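Local structure of thioesterase (Streptomyces coelicolor, 3QMW) at residues 63-68 and 74-79; 110-115 and 189-194. The protein is RedJ, a thioesterase of the prodiginine biosynthetic pathway with an alpha/beta hydrolase fold, probably hydrolysing thioester bonds. All coordinates share one frame; numbering follows the deposited sequence.

Contact 1: 63-68 and 74-79; sequences QLPGRG and RPYDTM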
loop_
_atom_site.group_PDB
_atom_site.type_symbol
_atom_site.label_atom_id
_atom_site.label_comp_id
_atom_site.label_asym_id
_atom_site.label_seq_id
_atom_site.Cartn_x
_atom_site.Cartn_y
_atom_site.Cartn_z
ATOM N N GLN D 63 -12.421 -8.202 -18.247
ATOM C CA GLN D 63 -12.524 -7.574 -19.566
ATOM C C GLN D 63 -13.933 -7.785 -20.127
ATOM O O GLN D 63 -14.321 -8.909 -20.459
ATOM C CB GLN D 63 -11.492 -8.150 -20.531
ATOM C CG GLN D 63 -11.378 -7.357 -21.811
ATOM C CD GLN D 63 -10.379 -6.216 -21.719
ATOM O OE1 GLN D 63 -10.630 -5.186 -21.061
ATOM N NE2 GLN D 63 -9.252 -6.373 -22.411
ATOM N N LEU D 64 -14.691 -6.698 -20.212
ATOM C CA LEU D 64 -16.034 -6.750 -20.762
ATOM C C LEU D 64 -15.965 -7.020 -22.256
ATOM O O LEU D 64 -14.904 -6.850 -22.865
ATOM C CB LEU D 64 -16.781 -5.440 -20.489
ATOM C CG LEU D 64 -17.054 -5.098 -19.021
ATOM C CD1 LEU D 64 -18.314 -4.304 -18.917
ATOM C CD2 LEU D 64 -17.157 -6.320 -18.126
ATOM N N PRO D 65 -17.086 -7.461 -22.857
ATOM C CA PRO D 65 -17.041 -7.697 -24.294
ATOM C C PRO D 65 -17.109 -6.382 -25.045
ATOM O O PRO D 65 -17.835 -5.483 -24.631
ATOM C CB PRO D 65 -18.286 -8.538 -24.550
ATOM C CG PRO D 65 -19.244 -8.087 -23.512
ATOM C CD PRO D 65 -18.428 -7.704 -22.304
ATOM N N GLY D 66 -16.345 -6.288 -26.133
ATOM C CA GLY D 66 -16.295 -5.089 -26.973
ATOM C C GLY D 66 -14.959 -4.367 -26.933
ATOM O O GLY D 66 -14.860 -3.220 -27.371
ATOM N N ARG D 67 -13.922 -5.026 -26.417
ATOM C CA ARG D 67 -12.628 -4.384 -26.232
ATOM C C ARG D 67 -11.566 -5.429 -26.050
ATOM O O ARG D 67 -11.876 -6.581 -25.789
ATOM C CB ARG D 67 -12.662 -3.469 -25.005
ATOM C CG ARG D 67 -12.780 -4.210 -23.676
ATOM C CD ARG D 67 -13.508 -3.366 -22.663
ATOM N NE ARG D 67 -14.954 -3.345 -22.891
ATOM C CZ ARG D 67 -15.797 -2.474 -22.337
ATOM N NH1 ARG D 67 -17.097 -2.548 -22.621
ATOM N NH2 ARG D 67 -15.354 -1.517 -21.517
ATOM N N GLY D 68 -10.310 -5.015 -26.163
ATOM C CA GLY D 68 -9.187 -5.948 -26.119
ATOM C C GLY D 68 -9.354 -7.039 -27.162
ATOM O O GLY D 68 -9.691 -6.757 -28.316
ATOM N N ARG D 74 -20.215 -7.838 -29.202
ATOM C CA ARG D 74 -21.052 -6.665 -29.009
ATOM C C ARG D 74 -21.072 -6.261 -27.524
ATOM O O ARG D 74 -21.306 -7.107 -26.652
ATOM C CB ARG D 74 -22.470 -6.969 -29.501
ATOM C CG ARG D 74 -23.440 -5.784 -29.471
ATOM C CD ARG D 74 -24.813 -6.212 -28.932
ATOM N NE ARG D 74 -24.716 -6.716 -27.557
ATOM C CZ ARG D 74 -25.739 -7.171 -26.836
ATOM N NH1 ARG D 74 -26.972 -7.188 -27.343
ATOM N NH2 ARG D 74 -25.526 -7.601 -25.593
ATOM N N PRO D 75 -20.827 -4.969 -27.230
ATOM C CA PRO D 75 -20.906 -4.501 -25.850
ATOM C C PRO D 75 -22.348 -4.353 -25.353
ATOM O O PRO D 75 -23.232 -3.930 -26.107
ATOM C CB PRO D 75 -20.238 -3.128 -25.909
ATOM C CG PRO D 75 -20.523 -2.642 -27.275
ATOM C CD PRO D 75 -20.493 -3.872 -28.155
ATOM N N TYR D 76 -22.573 -4.690 -24.088
ATOM C CA TYR D 76 -23.871 -4.498 -23.478
ATOM C C TYR D 76 -24.097 -3.009 -23.209
ATOM O O TYR D 76 -23.148 -2.277 -22.888
ATOM C CB TYR D 76 -23.964 -5.267 -22.161
ATOM C CG TYR D 76 -23.893 -6.773 -22.278
ATOM C CD1 TYR D 76 -25.047 -7.549 -22.244
ATOM C CD2 TYR D 76 -22.672 -7.427 -22.385
ATOM C CE1 TYR D 76 -24.986 -8.933 -22.329
ATOM C CE2 TYR D 76 -22.603 -8.815 -22.465
ATOM C CZ TYR D 76 -23.759 -9.558 -22.440
ATOM O OH TYR D 76 -23.677 -10.927 -22.525
ATOM N N ASP D 77 -25.351 -2.574 -23.355
ATOM C CA ASP D 77 -25.793 -1.236 -22.927
ATOM C C ASP D 77 -26.820 -1.291 -21.781
ATOM O O ASP D 77 -27.369 -0.263 -21.396
ATOM C CB ASP D 77 -26.337 -0.426 -24.114
ATOM C CG ASP D 77 -27.662 -0.965 -24.653
ATOM O OD1 ASP D 77 -27.639 -1.882 -25.508
ATOM O OD2 ASP D 77 -28.728 -0.455 -24.236
ATOM N N THR D 78 -27.050 -2.485 -21.226
ATOM C CA THR D 78 -28.022 -2.685 -20.146
ATOM C C THR D 78 -27.343 -3.366 -18.950
ATOM O O THR D 78 -26.644 -4.383 -19.106
ATOM C CB THR D 78 -29.242 -3.531 -20.622
ATOM O OG1 THR D 78 -29.800 -2.953 -21.809
ATOM C CG2 THR D 78 -30.331 -3.594 -19.543
ATOM N N MET D 79 -27.570 -2.816 -17.756
ATOM C CA MET D 79 -26.765 -3.165 -16.584
ATOM C C MET D 79 -26.974 -4.589 -16.048
ATOM O O MET D 79 -25.992 -5.258 -15.721
ATOM C CB MET D 79 -26.986 -2.143 -15.461
ATOM C CG MET D 79 -26.056 -2.306 -14.247
ATOM S SD MET D 79 -24.277 -2.198 -14.589
ATOM C CE MET D 79 -24.150 -0.511 -15.183
#

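Contact 2: 110-115 and 189-194; sequences LAYEVA and ERYDWH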
loop_
_atom_site.group_PDB
_atom_site.type_symbol
_atom_site.label_atom_id
_atom_site.label_comp_id
_atom_site.label_asym_id
_atom_site.label_seq_id
_atom_site.Cartn_x
_atom_site.Cartn_y
_atom_site.Cartn_z
ATOM N N LEU D 110 -21.443 -1.321 -11.364
ATOM C CA LEU D 110 -21.450 -2.698 -11.869
ATOM C C LEU D 110 -21.069 -3.692 -10.787
ATOM O O LEU D 110 -21.657 -4.766 -10.716
ATOM C CB LEU D 110 -20.526 -2.839 -13.084
ATOM C CG LEU D 110 -20.123 -4.249 -13.551
ATOM C CD1 LEU D 110 -21.276 -5.251 -13.573
ATOM C CD2 LEU D 110 -19.495 -4.142 -14.920
ATOM N N ALA D 111 -20.093 -3.327 -9.956
ATOM C CA ALA D 111 -19.658 -4.160 -8.828
ATOM C C ALA D 111 -20.818 -4.485 -7.877
ATOM O O ALA D 111 -21.076 -5.652 -7.549
ATOM C CB ALA D 111 -18.554 -3.452 -8.065
ATOM N N TYR D 112 -21.509 -3.431 -7.450
ATOM C CA TYR D 112 -22.672 -3.531 -6.570
ATOM C C TYR D 112 -23.736 -4.468 -7.152
ATOM O O TYR D 112 -24.187 -5.403 -6.487
ATOM C CB TYR D 112 -23.225 -2.116 -6.328
ATOM C CG TYR D 112 -24.590 -2.030 -5.686
ATOM C CD1 TYR D 112 -24.864 -2.669 -4.478
ATOM C CD2 TYR D 112 -25.603 -1.276 -6.275
ATOM C CE1 TYR D 112 -26.123 -2.574 -3.884
ATOM C CE2 TYR D 112 -26.852 -1.176 -5.693
ATOM C CZ TYR D 112 -27.106 -1.823 -4.499
ATOM O OH TYR D 112 -28.353 -1.723 -3.935
ATOM N N GLU D 113 -24.105 -4.229 -8.407
ATOM C CA GLU D 113 -25.101 -5.055 -9.086
ATOM C C GLU D 113 -24.725 -6.529 -9.172
ATOM O O GLU D 113 -25.567 -7.381 -8.921
ATOM C CB GLU D 113 -25.381 -4.509 -10.472
ATOM C CG GLU D 113 -26.184 -3.222 -10.439
ATOM C CD GLU D 113 -27.646 -3.448 -10.115
ATOM O OE1 GLU D 113 -28.239 -4.433 -10.621
ATOM O OE2 GLU D 113 -28.203 -2.625 -9.359
ATOM N N VAL D 114 -23.484 -6.838 -9.521
ATOM C CA VAL D 114 -23.026 -8.234 -9.493
ATOM C C VAL D 114 -23.063 -8.821 -8.067
ATOM O O VAL D 114 -23.309 -10.022 -7.887
ATOM C CB VAL D 114 -21.589 -8.390 -10.062
ATOM C CG1 VAL D 114 -21.002 -9.760 -9.690
ATOM C CG2 VAL D 114 -21.583 -8.176 -11.578
ATOM N N ALA D 115 -22.809 -7.976 -7.064
ATOM C CA ALA D 115 -22.866 -8.402 -5.665
ATOM C C ALA D 115 -24.268 -8.894 -5.331
ATOM O O ALA D 115 -24.456 -10.028 -4.884
ATOM C CB ALA D 115 -22.472 -7.259 -4.745
ATOM N N GLU D 189 -26.913 5.306 -17.158
ATOM C CA GLU D 189 -27.836 6.439 -17.247
ATOM C C GLU D 189 -29.275 6.015 -17.542
ATOM O O GLU D 189 -30.211 6.782 -17.312
ATOM C CB GLU D 189 -27.311 7.408 -18.302
ATOM C CG GLU D 189 -25.876 7.884 -18.003
ATOM C CD GLU D 189 -25.239 8.669 -19.145
ATOM O OE1 GLU D 189 -25.635 8.477 -20.312
ATOM O OE2 GLU D 189 -24.334 9.489 -18.878
ATOM N N ARG D 190 -29.425 4.799 -18.069
ATOM C CA ARG D 190 -30.714 4.118 -18.229
ATOM C C ARG D 190 -30.978 3.227 -17.019
ATOM O O ARG D 190 -32.012 2.567 -16.932
ATOM C CB ARG D 190 -30.709 3.233 -19.487
ATOM C CG ARG D 190 -30.304 3.933 -20.789
ATOM C CD ARG D 190 -31.292 5.007 -21.221
ATOM N NE ARG D 190 -32.629 4.465 -21.464
ATOM C CZ ARG D 190 -33.707 5.200 -21.739
ATOM N NH1 ARG D 190 -33.628 6.530 -21.822
ATOM N NH2 ARG D 190 -34.879 4.600 -21.935
ATOM N N TYR D 191 -30.010 3.172 -16.110
ATOM C CA TYR D 191 -30.172 2.485 -14.835
ATOM C C TYR D 191 -31.021 3.362 -13.943
ATOM O O TYR D 191 -30.805 4.574 -13.874
ATOM C CB TYR D 191 -28.796 2.271 -14.198
ATOM C CG TYR D 191 -28.774 1.612 -12.832
ATOM C CD1 TYR D 191 -28.764 0.225 -12.706
ATOM C CD2 TYR D 191 -28.708 2.378 -11.668
ATOM C CE1 TYR D 191 -28.722 -0.380 -11.467
ATOM C CE2 TYR D 191 -28.664 1.784 -10.420
ATOM C CZ TYR D 191 -28.672 0.405 -10.326
ATOM O OH TYR D 191 -28.619 -0.176 -9.083
ATOM N N ASP D 192 -32.007 2.758 -13.291
ATOM C CA ASP D 192 -32.671 3.404 -12.163
ATOM C C ASP D 192 -32.814 2.365 -11.066
ATOM O O ASP D 192 -33.195 1.227 -11.328
ATOM C CB ASP D 192 -34.026 4.016 -12.552
ATOM C CG ASP D 192 -34.316 5.318 -11.800
ATOM O OD1 ASP D 192 -33.585 6.306 -12.006
ATOM O OD2 ASP D 192 -35.283 5.358 -11.000
ATOM N N TRP D 193 -32.490 2.764 -9.842
ATOM C CA TRP D 193 -32.319 1.815 -8.752
ATOM C C TRP D 193 -33.645 1.214 -8.261
ATOM O O TRP D 193 -34.399 1.866 -7.543
ATOM C CB TRP D 193 -31.550 2.471 -7.603
ATOM C CG TRP D 193 -31.355 1.590 -6.426
ATOM C CD1 TRP D 193 -30.545 0.498 -6.341
ATOM C CD2 TRP D 193 -31.990 1.724 -5.152
ATOM N NE1 TRP D 193 -30.635 -0.063 -5.086
ATOM C CE2 TRP D 193 -31.520 0.670 -4.338
ATOM C CE3 TRP D 193 -32.914 2.632 -4.620
ATOM C CZ2 TRP D 193 -31.938 0.500 -3.015
ATOM C CZ3 TRP D 193 -33.332 2.464 -3.302
ATOM C CH2 TRP D 193 -32.842 1.406 -2.515
ATOM N N HIS D 194 -33.905 -0.025 -8.694
ATOM C CA HIS D 194 -34.923 -0.906 -8.111
ATOM C C HIS D 194 -34.668 -1.035 -6.614
ATOM O O HIS D 194 -33.668 -1.636 -6.219
ATOM C CB HIS D 194 -34.838 -2.327 -8.718
ATOM C CG HIS D 194 -35.538 -2.484 -10.036
ATOM N ND1 HIS D 194 -34.880 -2.393 -11.246
ATOM C CD2 HIS D 194 -36.832 -2.760 -10.334
ATOM C CE1 HIS D 194 -35.740 -2.592 -12.231
ATOM N NE2 HIS D 194 -36.932 -2.813 -11.704
#

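Contact 1: 63-68 and 74-79
The two segments pass each other at P65 and P75 without a backbone hydrogen bond: the carbonyl O of P65 lies beside P75 and receives a CA-H...O contact from P75 CA at 3.4 Å, bent to 128° at the hydrogen. G66 then runs close beside P75, with a phi of 113° that glycine readily adopts. The P65 ring does the touching. Its CG comes in at the edge of the Y76 ring, near the ring plane, 3.6 Å from Y76 CE2, and the two side chains cross at about a right angle. Both segments belong to one long loop of the alpha/beta hydrolase fold, between strand 57-61, outermost in the sheet of this chain, and helix 79-91; G66 and R67 opposite R70 fit a G1 beta bulge within it. With CG anti to its carbonyl carbon (chi1 -65°), the Y76 ring comes back toward P65 and also packs on L82 and A85 of helix 79-91. R74 NH2 lies 3.4 Å above one face of this ring, offset toward the rim. P65 O also lies in the plane of the R67 guanidinium, at its edge, and R67 forms a salt bridge with D184. W11 of the second subunit packs on P65.

Contact 2: 110-115 and 189-194
This is a buried polar-aromatic contact in which two neighbouring residues of helix 106-120, Y112 and E113, meet Y191 and W193 of the loop that follows helix 178-189. The backbones stay well apart, with E113 CA and W193 CA 10.0 Å from each other, and long side chains cover the distance.

Two hydrogen bonds cross it. The indole nitrogen W193 NE1 donates to Y112 OH at 3.0 Å, with an angle of 149° at the hydrogen; the hydroxyl sits 21° out of the indole plane, and the two side chains cross at about a right angle. Alongside it, Y191 OH donates to E113 OE2, modelled at 2.5 Å, a very short separation that should be read with caution at this resolution. E113 and Y191 approach from opposite directions. OE2 lies at the edge of the phenol ring, near its plane, while the carboxylate as a whole is turned steeply against that ring. The E113 chain is bent at chi2 (-75°), which carries its carboxylate across to the phenol.

Y191 OH also lies in the plane of the indole at its edge, 3.4 Å from W193 CD1, so the two aromatic residues of the loop sit against each other. Y112 CE2 adds an apolar touch to the same W193 CD1 at 4.1 Å. Around the group, Y225 meets W193 edge-to-face and also meets the Y112 ring, and R196 makes a long, weak ion pair with E113 OE2.

Helix 106-120 directly follows S105, probably the nucleophile on its GxSxG elbow. The loop brings the chain back from the helices inserted between strands 129-132 and 203-208, so the bonds join the helix after the elbow to the return path of an insertion, which in thioesterases of the alpha/beta hydrolase fold typically forms the lid.

From the N terminus, the chain leaves strand 57-61 and contact 1 closes a short loop of five residues before helix 79-91 begins. Strand 99-104 then leads into helix 106-120, where contact 2 opens; it closes only after 73 intervening residues, including strand 129-132 and the helices up to 178-189. The contacts therefore stand in series, neither nested nor crossing. The centres of contact 1 and contact 2 are about 15 Å apart. They still touch: M79 CG packs against E113 CG at 3.9 Å and against Y191 CD1, while L64 reaches L110. Together they tie the loop after strand 57-61 and the start of helix 79-91 to helix 106-120 and the returning insertion.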